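Side-chain contacts in arylsulfatase (Pseudoalteromonas sp. MB47, PDB 7AJ0), which probably removes sulfate groups from the algal polysaccharide fucoidan, working as an exo-acting, calcium-binding sulfatase within a hexameric assembly: residues A[426-431]-A[456-461]; A[437-442]-A[483-488]; A[111-116]-A[507-512]. All blocks are in the same frame, centred on the assembly; numbering follows the deposited sequence.

Contact 1 (A[426-431]-A[456-461])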
loop_
_atom_site.group_PDB
_atom_site.type_symbol
_atom_site.label_atom_id
_atom_site.label_comp_id
_atom_site.label_asym_id
_atom_site.label_seq_id
_atom_site.Cartn_x
_atom_site.Cartn_y
_atom_site.Cartn_z
ATOM N N ARG A 426 -1.173 -18.561 20.243
ATOM C CA ARG A 426 -0.321 -19.029 21.334
ATOM C C ARG A 426 -0.705 -18.323 22.629
ATOM O O ARG A 426 -1.804 -18.545 23.148
ATOM C CB ARG A 426 1.151 -18.829 20.975
ATOM C CG ARG A 426 1.544 -19.606 19.724
ATOM C CD ARG A 426 2.991 -20.061 19.734
ATOM N NE ARG A 426 3.199 -21.154 18.785
ATOM C CZ ARG A 426 3.423 -20.991 17.483
ATOM N NH1 ARG A 426 3.596 -22.050 16.701
ATOM N NH2 ARG A 426 3.479 -19.772 16.964
ATOM N N GLU A 427 0.171 -17.475 23.160
ATOM C CA GLU A 427 -0.101 -16.777 24.410
ATOM C C GLU A 427 -0.771 -15.420 24.210
ATOM O O GLU A 427 -0.898 -14.660 25.175
ATOM C CB GLU A 427 1.197 -16.593 25.206
ATOM C CG GLU A 427 1.692 -17.859 25.895
ATOM C CD GLU A 427 2.934 -18.449 25.247
ATOM O OE1 GLU A 427 3.389 -17.922 24.209
ATOM O OE2 GLU A 427 3.459 -19.446 25.786
ATOM N N ASP A 428 -1.211 -15.105 22.993
ATOM C CA ASP A 428 -1.856 -13.832 22.691
ATOM C C ASP A 428 -3.341 -14.061 22.445
ATOM O O ASP A 428 -3.715 -14.848 21.569
ATOM C CB ASP A 428 -1.216 -13.169 21.470
ATOM C CG ASP A 428 0.182 -12.659 21.746
ATOM O OD1 ASP A 428 0.358 -11.880 22.707
ATOM O OD2 ASP A 428 1.107 -13.043 21.001
ATOM N N PHE A 429 -4.180 -13.376 23.219
ATOM C CA PHE A 429 -5.617 -13.359 22.970
ATOM C C PHE A 429 -5.918 -12.290 21.925
ATOM O O PHE A 429 -5.645 -11.106 22.148
ATOM C CB PHE A 429 -6.383 -13.083 24.260
ATOM C CG PHE A 429 -7.865 -12.946 24.063
ATOM C CD1 PHE A 429 -8.663 -14.068 23.924
ATOM C CD2 PHE A 429 -8.460 -11.699 24.018
ATOM C CE1 PHE A 429 -10.025 -13.947 23.743
ATOM C CE2 PHE A 429 -9.823 -11.573 23.839
ATOM C CZ PHE A 429 -10.605 -12.698 23.702
ATOM N N THR A 430 -6.483 -12.702 20.791
ATOM C CA THR A 430 -6.639 -11.806 19.655
ATOM C C THR A 430 -8.083 -11.495 19.300
ATOM O O THR A 430 -8.367 -10.374 18.873
ATOM C CB THR A 430 -5.950 -12.396 18.415
ATOM O OG1 THR A 430 -6.563 -13.645 18.067
ATOM C CG2 THR A 430 -4.468 -12.626 18.683
ATOM N N ALA A 431 -9.003 -12.440 19.461
ATOM C CA ALA A 431 -10.362 -12.208 19.001
ATOM C C ALA A 431 -11.312 -13.192 19.657
ATOM O O ALA A 431 -10.897 -14.197 20.238
ATOM C CB ALA A 431 -10.454 -12.323 17.472
ATOM N N SER A 456 4.093 -11.764 8.444
ATOM C CA SER A 456 2.982 -11.062 9.062
ATOM C C SER A 456 3.430 -10.344 10.326
ATOM O O SER A 456 4.485 -10.633 10.897
ATOM C CB SER A 456 1.833 -12.026 9.408
ATOM O OG SER A 456 1.087 -12.362 8.254
ATOM N N PHE A 457 2.603 -9.387 10.744
ATOM C CA PHE A 457 2.723 -8.721 12.028
ATOM C C PHE A 457 1.485 -9.026 12.864
ATOM O O PHE A 457 0.416 -9.336 12.331
ATOM C CB PHE A 457 2.848 -7.200 11.882
ATOM C CG PHE A 457 3.766 -6.759 10.784
ATOM C CD1 PHE A 457 5.139 -6.782 10.958
ATOM C CD2 PHE A 457 3.256 -6.290 9.586
ATOM C CE1 PHE A 457 5.988 -6.364 9.948
ATOM C CE2 PHE A 457 4.099 -5.869 8.574
ATOM C CZ PHE A 457 5.467 -5.905 8.757
ATOM N N LEU A 458 1.630 -8.921 14.180
ATOM C CA LEU A 458 0.498 -8.948 15.104
ATOM C C LEU A 458 0.422 -7.568 15.746
ATOM O O LEU A 458 1.298 -7.194 16.536
ATOM C CB LEU A 458 0.645 -10.046 16.149
ATOM C CG LEU A 458 -0.611 -10.302 16.986
ATOM C CD1 LEU A 458 -1.801 -10.638 16.099
ATOM C CD2 LEU A 458 -0.378 -11.417 17.992
ATOM N N LEU A 459 -0.618 -6.816 15.406
ATOM C CA LEU A 459 -0.706 -5.400 15.724
ATOM C C LEU A 459 -1.833 -5.139 16.708
ATOM O O LEU A 459 -2.881 -5.790 16.659
ATOM C CB LEU A 459 -0.928 -4.582 14.448
ATOM C CG LEU A 459 0.086 -4.862 13.338
ATOM C CD1 LEU A 459 -0.214 -4.044 12.096
ATOM C CD2 LEU A 459 1.498 -4.588 13.833
ATOM N N ASP A 460 -1.602 -4.187 17.607
ATOM C CA ASP A 460 -2.646 -3.737 18.514
ATOM C C ASP A 460 -3.643 -2.862 17.765
ATOM O O ASP A 460 -3.271 -2.092 16.875
ATOM C CB ASP A 460 -2.042 -2.957 19.679
ATOM C CG ASP A 460 -1.229 -3.833 20.607
ATOM O OD1 ASP A 460 -1.575 -5.026 20.750
ATOM O OD2 ASP A 460 -0.248 -3.329 21.194
ATOM N N ILE A 461 -4.917 -2.981 18.133
ATOM C CA ILE A 461 -5.967 -2.195 17.499
ATOM C C ILE A 461 -5.925 -0.773 18.041
ATOM O O ILE A 461 -5.214 -0.484 19.011
ATOM C CB ILE A 461 -7.354 -2.833 17.707
ATOM C CG1 ILE A 461 -7.632 -3.115 19.184
ATOM C CG2 ILE A 461 -7.459 -4.124 16.895
ATOM C CD1 ILE A 461 -8.441 -2.045 19.873
#

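Contact 2 (A[437-442]-A[483-488])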
loop_
_atom_site.group_PDB
_atom_site.type_symbol
_atom_site.label_atom_id
_atom_site.label_comp_id
_atom_site.label_asym_id
_atom_site.label_seq_id
_atom_site.Cartn_x
_atom_site.Cartn_y
_atom_site.Cartn_z
ATOM N N TYR A 437 -20.971 -12.129 15.160
ATOM C CA TYR A 437 -20.087 -10.971 15.207
ATOM C C TYR A 437 -18.684 -11.407 15.601
ATOM O O TYR A 437 -18.501 -12.107 16.602
ATOM C CB TYR A 437 -20.618 -9.925 16.191
ATOM C CG TYR A 437 -22.016 -9.459 15.856
ATOM C CD1 TYR A 437 -22.224 -8.389 14.995
ATOM C CD2 TYR A 437 -23.129 -10.098 16.385
ATOM C CE1 TYR A 437 -23.498 -7.967 14.678
ATOM C CE2 TYR A 437 -24.406 -9.681 16.075
ATOM C CZ TYR A 437 -24.585 -8.614 15.222
ATOM O OH TYR A 437 -25.859 -8.198 14.908
ATOM N N LYS A 438 -17.703 -10.992 14.808
ATOM C CA LYS A 438 -16.293 -11.296 15.026
ATOM C C LYS A 438 -15.604 -10.028 15.513
ATOM O O LYS A 438 -15.558 -9.029 14.789
ATOM C CB LYS A 438 -15.660 -11.809 13.733
ATOM C CG LYS A 438 -14.159 -12.024 13.784
ATOM C CD LYS A 438 -13.792 -13.264 14.571
ATOM C CE LYS A 438 -12.313 -13.579 14.422
ATOM N NZ LYS A 438 -11.924 -13.879 13.013
ATOM N N ILE A 439 -15.077 -10.066 16.735
ATOM C CA ILE A 439 -14.443 -8.910 17.361
ATOM C C ILE A 439 -12.956 -9.203 17.509
ATOM O O ILE A 439 -12.572 -10.199 18.136
ATOM C CB ILE A 439 -15.074 -8.588 18.724
ATOM C CG1 ILE A 439 -16.588 -8.415 18.593
ATOM C CG2 ILE A 439 -14.460 -7.327 19.314
ATOM C CD1 ILE A 439 -17.370 -9.669 18.903
ATOM N N HIS A 440 -12.122 -8.337 16.941
ATOM C CA HIS A 440 -10.676 -8.488 16.996
ATOM C C HIS A 440 -10.083 -7.470 17.962
ATOM O O HIS A 440 -10.345 -6.267 17.844
ATOM C CB HIS A 440 -10.036 -8.299 15.617
ATOM C CG HIS A 440 -10.469 -9.303 14.598
ATOM N ND1 HIS A 440 -9.665 -10.343 14.188
ATOM C CD2 HIS A 440 -11.619 -9.415 13.892
ATOM C CE1 HIS A 440 -10.302 -11.056 13.277
ATOM N NE2 HIS A 440 -11.490 -10.515 13.081
ATOM N N PHE A 441 -9.280 -7.952 18.906
ATOM C CA PHE A 441 -8.498 -7.084 19.775
ATOM C C PHE A 441 -7.042 -7.003 19.350
ATOM O O PHE A 441 -6.358 -6.041 19.714
ATOM C CB PHE A 441 -8.603 -7.574 21.221
ATOM C CG PHE A 441 -10.021 -7.702 21.706
ATOM C CD1 PHE A 441 -10.685 -6.613 22.243
ATOM C CD2 PHE A 441 -10.696 -8.907 21.602
ATOM C CE1 PHE A 441 -11.993 -6.729 22.680
ATOM C CE2 PHE A 441 -12.003 -9.026 22.036
ATOM C CZ PHE A 441 -12.652 -7.937 22.575
ATOM N N LYS A 442 -6.564 -7.979 18.584
ATOM C CA LYS A 442 -5.262 -7.931 17.930
ATOM C C LYS A 442 -5.434 -8.510 16.535
ATOM O O LYS A 442 -6.168 -9.485 16.347
ATOM C CB LYS A 442 -4.202 -8.696 18.723
ATOM C CG LYS A 442 -3.818 -8.008 20.031
ATOM C CD LYS A 442 -2.797 -8.811 20.823
ATOM C CE LYS A 442 -2.393 -8.081 22.099
ATOM N NZ LYS A 442 -1.383 -8.850 22.880
ATOM N N GLN A 483 -19.754 0.998 14.776
ATOM C CA GLN A 483 -20.757 1.773 14.052
ATOM C C GLN A 483 -22.148 1.164 14.186
ATOM O O GLN A 483 -23.133 1.888 14.381
ATOM C CB GLN A 483 -20.373 1.886 12.576
ATOM C CG GLN A 483 -21.082 3.016 11.852
ATOM C CD GLN A 483 -20.879 2.972 10.352
ATOM O OE1 GLN A 483 -20.283 2.035 9.822
ATOM N NE2 GLN A 483 -21.376 3.989 9.657
ATOM N N TYR A 484 -22.253 -0.160 14.073
ATOM C CA TYR A 484 -23.539 -0.844 14.126
ATOM C C TYR A 484 -23.641 -1.781 15.323
ATOM O O TYR A 484 -24.514 -2.654 15.349
ATOM C CB TYR A 484 -23.779 -1.637 12.838
ATOM C CG TYR A 484 -23.661 -0.825 11.573
ATOM C CD1 TYR A 484 -24.644 0.088 11.215
ATOM C CD2 TYR A 484 -22.571 -0.980 10.726
ATOM C CE1 TYR A 484 -24.541 0.832 10.053
ATOM C CE2 TYR A 484 -22.458 -0.241 9.562
ATOM C CZ TYR A 484 -23.446 0.662 9.230
ATOM O OH TYR A 484 -23.335 1.394 8.069
ATOM N N PHE A 485 -22.769 -1.615 16.318
ATOM C CA PHE A 485 -22.619 -2.603 17.379
ATOM C C PHE A 485 -22.419 -1.938 18.735
ATOM O O PHE A 485 -21.786 -2.518 19.624
ATOM C CB PHE A 485 -21.445 -3.540 17.058
ATOM C CG PHE A 485 -21.497 -4.865 17.768
ATOM C CD1 PHE A 485 -22.615 -5.674 17.677
ATOM C CD2 PHE A 485 -20.410 -5.313 18.500
ATOM C CE1 PHE A 485 -22.658 -6.894 18.323
ATOM C CE2 PHE A 485 -20.446 -6.535 19.145
ATOM C CZ PHE A 485 -21.570 -7.326 19.055
ATOM N N GLU A 486 -22.952 -0.728 18.916
ATOM C CA GLU A 486 -22.844 -0.072 20.214
ATOM C C GLU A 486 -23.611 -0.841 21.282
ATOM O O GLU A 486 -23.179 -0.911 22.439
ATOM C CB GLU A 486 -23.356 1.366 20.133
ATOM C CG GLU A 486 -22.412 2.329 19.435
ATOM C CD GLU A 486 -22.796 3.784 19.654
ATOM O OE1 GLU A 486 -23.802 4.044 20.351
ATOM O OE2 GLU A 486 -22.087 4.671 19.131
ATOM N N TRP A 487 -24.758 -1.419 20.917
ATOM C CA TRP A 487 -25.529 -2.196 21.879
ATOM C C TRP A 487 -24.781 -3.448 22.325
ATOM O O TRP A 487 -24.991 -3.926 23.446
ATOM C CB TRP A 487 -26.884 -2.582 21.279
ATOM C CG TRP A 487 -26.774 -3.314 19.978
ATOM C CD1 TRP A 487 -26.880 -2.781 18.727
ATOM C CD2 TRP A 487 -26.529 -4.713 19.799
ATOM N NE1 TRP A 487 -26.717 -3.761 17.779
ATOM C CE2 TRP A 487 -26.499 -4.957 18.411
ATOM C CE3 TRP A 487 -26.330 -5.783 20.676
ATOM C CZ2 TRP A 487 -26.281 -6.225 17.881
ATOM C CZ3 TRP A 487 -26.113 -7.041 20.147
ATOM C CH2 TRP A 487 -26.091 -7.252 18.762
ATOM N N GLY A 488 -23.908 -3.984 21.476
ATOM C CA GLY A 488 -23.255 -5.244 21.765
ATOM C C GLY A 488 -21.804 -5.133 22.185
ATOM O O GLY A 488 -21.271 -6.046 22.824
#

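Contact 3 (A[111-116]-A[507-512])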
loop_
_atom_site.group_PDB
_atom_site.type_symbol
_atom_site.label_atom_id
_atom_site.label_comp_id
_atom_site.label_asym_id
_atom_site.label_seq_id
_atom_site.Cartn_x
_atom_site.Cartn_y
_atom_site.Cartn_z
ATOM N N THR A 111 -7.443 -32.443 24.846
ATOM C CA THR A 111 -7.417 -32.025 26.241
ATOM C C THR A 111 -8.645 -31.236 26.668
ATOM O O THR A 111 -8.780 -30.959 27.863
ATOM C CB THR A 111 -6.172 -31.175 26.537
ATOM O OG1 THR A 111 -6.256 -29.930 25.832
ATOM C CG2 THR A 111 -4.905 -31.909 26.125
ATOM N N GLY A 112 -9.540 -30.867 25.753
ATOM C CA GLY A 112 -10.662 -30.026 26.110
ATOM C C GLY A 112 -10.277 -28.638 26.559
ATOM O O GLY A 112 -11.090 -27.946 27.175
ATOM N N ARG A 113 -9.061 -28.200 26.246
ATOM C CA ARG A 113 -8.495 -27.002 26.848
ATOM C C ARG A 113 -7.746 -26.184 25.813
ATOM O O ARG A 113 -6.939 -26.725 25.052
ATOM C CB ARG A 113 -7.556 -27.382 28.002
ATOM C CG ARG A 113 -8.272 -27.567 29.321
ATOM C CD ARG A 113 -7.554 -28.528 30.244
ATOM N NE ARG A 113 -6.182 -28.129 30.547
ATOM C CZ ARG A 113 -5.847 -27.160 31.393
ATOM N NH1 ARG A 113 -6.786 -26.461 32.015
ATOM N NH2 ARG A 113 -4.568 -26.886 31.612
ATOM N N LEU A 114 -8.025 -24.888 25.783
ATOM C CA LEU A 114 -7.223 -23.981 24.979
ATOM C C LEU A 114 -5.747 -24.189 25.312
ATOM O O LEU A 114 -5.391 -24.317 26.490
ATOM C CB LEU A 114 -7.637 -22.534 25.245
ATOM C CG LEU A 114 -9.002 -22.140 24.677
ATOM C CD1 LEU A 114 -9.464 -20.816 25.258
ATOM C CD2 LEU A 114 -8.945 -22.068 23.156
ATOM N N PRO A 115 -4.866 -24.247 24.311
ATOM C CA PRO A 115 -3.469 -24.618 24.593
ATOM C C PRO A 115 -2.717 -23.613 25.450
ATOM O O PRO A 115 -1.666 -23.966 26.000
ATOM C CB PRO A 115 -2.842 -24.745 23.197
ATOM C CG PRO A 115 -3.754 -24.010 22.280
ATOM C CD PRO A 115 -5.127 -24.091 22.867
ATOM N N VAL A 116 -3.206 -22.380 25.588
ATOM C CA VAL A 116 -2.523 -21.439 26.467
ATOM C C VAL A 116 -2.621 -21.898 27.918
ATOM O O VAL A 116 -1.744 -21.590 28.736
ATOM C CB VAL A 116 -3.088 -20.019 26.280
ATOM C CG1 VAL A 116 -4.522 -19.931 26.789
ATOM C CG2 VAL A 116 -2.197 -19.004 26.978
ATOM N N PRO A 507 -4.771 -20.866 37.142
ATOM C CA PRO A 507 -3.528 -20.426 36.493
ATOM C C PRO A 507 -3.166 -21.284 35.292
ATOM O O PRO A 507 -3.360 -22.500 35.289
ATOM C CB PRO A 507 -2.477 -20.557 37.605
ATOM C CG PRO A 507 -3.251 -20.520 38.874
ATOM C CD PRO A 507 -4.567 -21.179 38.571
ATOM N N ASN A 508 -2.632 -20.628 34.264
ATOM C CA ASN A 508 -2.119 -21.333 33.101
ATOM C C ASN A 508 -0.809 -22.037 33.445
ATOM O O ASN A 508 -0.114 -21.688 34.403
ATOM C CB ASN A 508 -1.904 -20.369 31.934
ATOM C CG ASN A 508 -3.207 -19.803 31.391
ATOM O OD1 ASN A 508 -4.274 -20.398 31.543
ATOM N ND2 ASN A 508 -3.120 -18.648 30.740
ATOM N N THR A 509 -0.472 -23.040 32.640
ATOM C CA THR A 509 0.741 -23.813 32.861
ATOM C C THR A 509 1.947 -23.102 32.260
ATOM O O THR A 509 1.918 -22.678 31.101
ATOM C CB THR A 509 0.602 -25.208 32.248
ATOM O OG1 THR A 509 -0.447 -25.923 32.911
ATOM C CG2 THR A 509 1.905 -25.980 32.375
ATOM N N ASP A 510 3.009 -22.979 33.052
ATOM C CA ASP A 510 4.299 -22.472 32.594
ATOM C C ASP A 510 5.256 -23.657 32.537
ATOM O O ASP A 510 5.612 -24.224 33.577
ATOM C CB ASP A 510 4.820 -21.377 33.522
ATOM C CG ASP A 510 6.100 -20.736 33.012
ATOM O OD1 ASP A 510 6.571 -21.118 31.918
ATOM O OD2 ASP A 510 6.634 -19.845 33.708
ATOM N N ILE A 511 5.664 -24.039 31.326
ATOM C CA ILE A 511 6.515 -25.213 31.167
ATOM C C ILE A 511 8.002 -24.876 31.193
ATOM O O ILE A 511 8.826 -25.773 31.424
ATOM C CB ILE A 511 6.176 -25.962 29.865
ATOM C CG1 ILE A 511 6.517 -25.119 28.635
ATOM C CG2 ILE A 511 4.696 -26.336 29.845
ATOM C CD1 ILE A 511 6.441 -25.895 27.323
ATOM N N GLY A 512 8.369 -23.618 30.963
ATOM C CA GLY A 512 9.761 -23.207 30.988
ATOM C C GLY A 512 10.643 -23.990 30.035
ATOM O O GLY A 512 10.779 -23.643 28.860
HETATM O O HOH W 1 -3.275 -25.122 33.839
#

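Contact 1 (A[426-431]-A[456-461])
The two methyls of L458 carry this small contact, each meeting a different residue of the facing strand. CD2 lies alongside the side chain of D428, 3.7 Å from OD2 and 4.0 Å from D428 CB, the two side chains running past each other in opposite directions. The trans setting of CG about chi1 (-169°) points L458 toward strand 428-434, although the nearest CA atoms, those of T430 and L458, are 8.9 Å apart. Its other methyl, CD1, meets T430 CG2 at 4.2 Å; this is the better buried half, where T430 also touches K442, and L458 also touches F444. The hydroxyl of T430 is engaged elsewhere, hydrogen-bonded to OG1 of T348. T430 and A431 together face M423, a classic beta bulge in strand 428-434, which belongs to the antiparallel four-stranded sheet of the C-terminal part of the sulfatase. L458 comes from a separate two-stranded hairpin, 442-446 with 456-460; between segments 426-431 and 456-461 the meeting is made by side chains, while the backbone of T430 bonds to K442 of the hairpin. D428 forms the looser, more solvent-facing half: its carboxylate offers the leucine methyl only van der Waals contact, and its ion pair with K442 (OD1 to NZ) is long and weak. The far side of the hairpin is turned to the rest of the hexamer: L459 packs on L459 of the second subunit and F457 meets the ring of W466 there, while the backbone of D460 bonds to the third subunit.

Contact 2 (A[437-442]-A[483-488])
Ring stacking dominates the contact between Y437 and F485. The two rings form an offset stack with centroids 4.5 Å apart and planes inclined by 25°, and F485 CE1 sits over the centre of the tyrosine ring, 3.6 Å from Y437 CG. F485 gets there with its CG anti to the backbone N (chi1 -158°), while the backbone of G488, whose N bonds to F485 O, lays its CA against a face of the phenylalanine. W487 approaches the same face of Y437 edge-on, in an offset edge-to-face pair with planes at 83°. Its CZ2 lies 3.6 Å from Y437 OH, the oxygen being near the indole plane, and F485 CD1 lies above one face of the tryptophan, toward its rim. Purely apolar contact is slighter: I439 CG1 touches F485 CE2 at 4.3 Å, and both side chains also rest on V467 of the adjoining strand. The polar end of the cluster is satisfied across a subunit boundary, where Y437 OH hydrogen-bonds to D197 of the third subunit, so one residue serves both the ring cluster and the interface. With an alanine here in place of Y437, F485 would lose its stacking partner, and the W487 edge and D197 of the third subunit would probably be left without the ring and hydroxyl they meet. Together Y437, F485 and W487 make an aromatic cluster that seats the loop preceding helix 489-505 against strand 437-440, joining loop to sheet in the antiparallel C-terminal subdomain characteristic of sulfatases.

Contact 3 (A[111-116]-A[507-512])
The carbonyl oxygen of V116 points at the side chain of N508, 3.4 Å from CB and 3.5 Å from CG. The two side chains cross at a slant, and the methyl V116 CG2 approaches the amide nitrogen N508 ND2 to 3.9 Å. That methyl is anti to the valine's own backbone N while CG1 takes the position between N and the carbonyl carbon (chi1 68°). At the other end of the contact R113 reaches toward T509 but stops short, NH2 remaining 4.4 Å from T509 OG1. A water fills the bridge: it accepts from R113 NH2 at 3.1 Å, in the plane and at the edge of the guanidinium, and probably donates to P507 O, 3.0 Å away. T509 OG1 is also 3.1 Å from this water, though its established partner is the backbone oxygen of R117. The second shell fixes these groups. A salt bridge from R113 NE to E138 and a bond from NH1 to the carbonyl of Y399 hold the guanidinium from two more directions, and M503 of helix 489-505 packs against both V116 and N508. Further along, D510 OD1 accepts from G512 N in an Asx turn that bends the last modelled residues. Segment 111-116 begins at the end of helix 102-111, whose first residue, C102, belongs to the calcium site; the sequence C-T-S-S-R starting there is consistent with the sulfatase maturation motif. Between the two segments, van der Waals contact and a water do the joining, with T509 and I511 hydrogen-bonded to R117 and T131 outside them; the arginine's charge is met within the catalytic domain by E138, so no direct ion pair links the two segments.

Contact 2 is buried throughout, whereas contacts 1 and 3 are only partly so, each with one half near solvent. Contacts 1 and 2 share the C-terminal antiparallel sheet: strands 428-434 and 437-440 are neighbours in it, and T430 O probably accepts from the backbone N of F441 and of K442. Both also touch the third subunit. Contact 3 belongs instead to the catalytic domain and the chain's tail, yet V116 packs on R426 and E427, linking it to contact 1; contact 2 stays about 11 Å away at the nearest atoms. Chemistry follows place: leucine methyls between sheets, stacked aromatics where sheet and loop are buried beside the third subunit, and valine-asparagine packing and a water-bridged arginine at the tail.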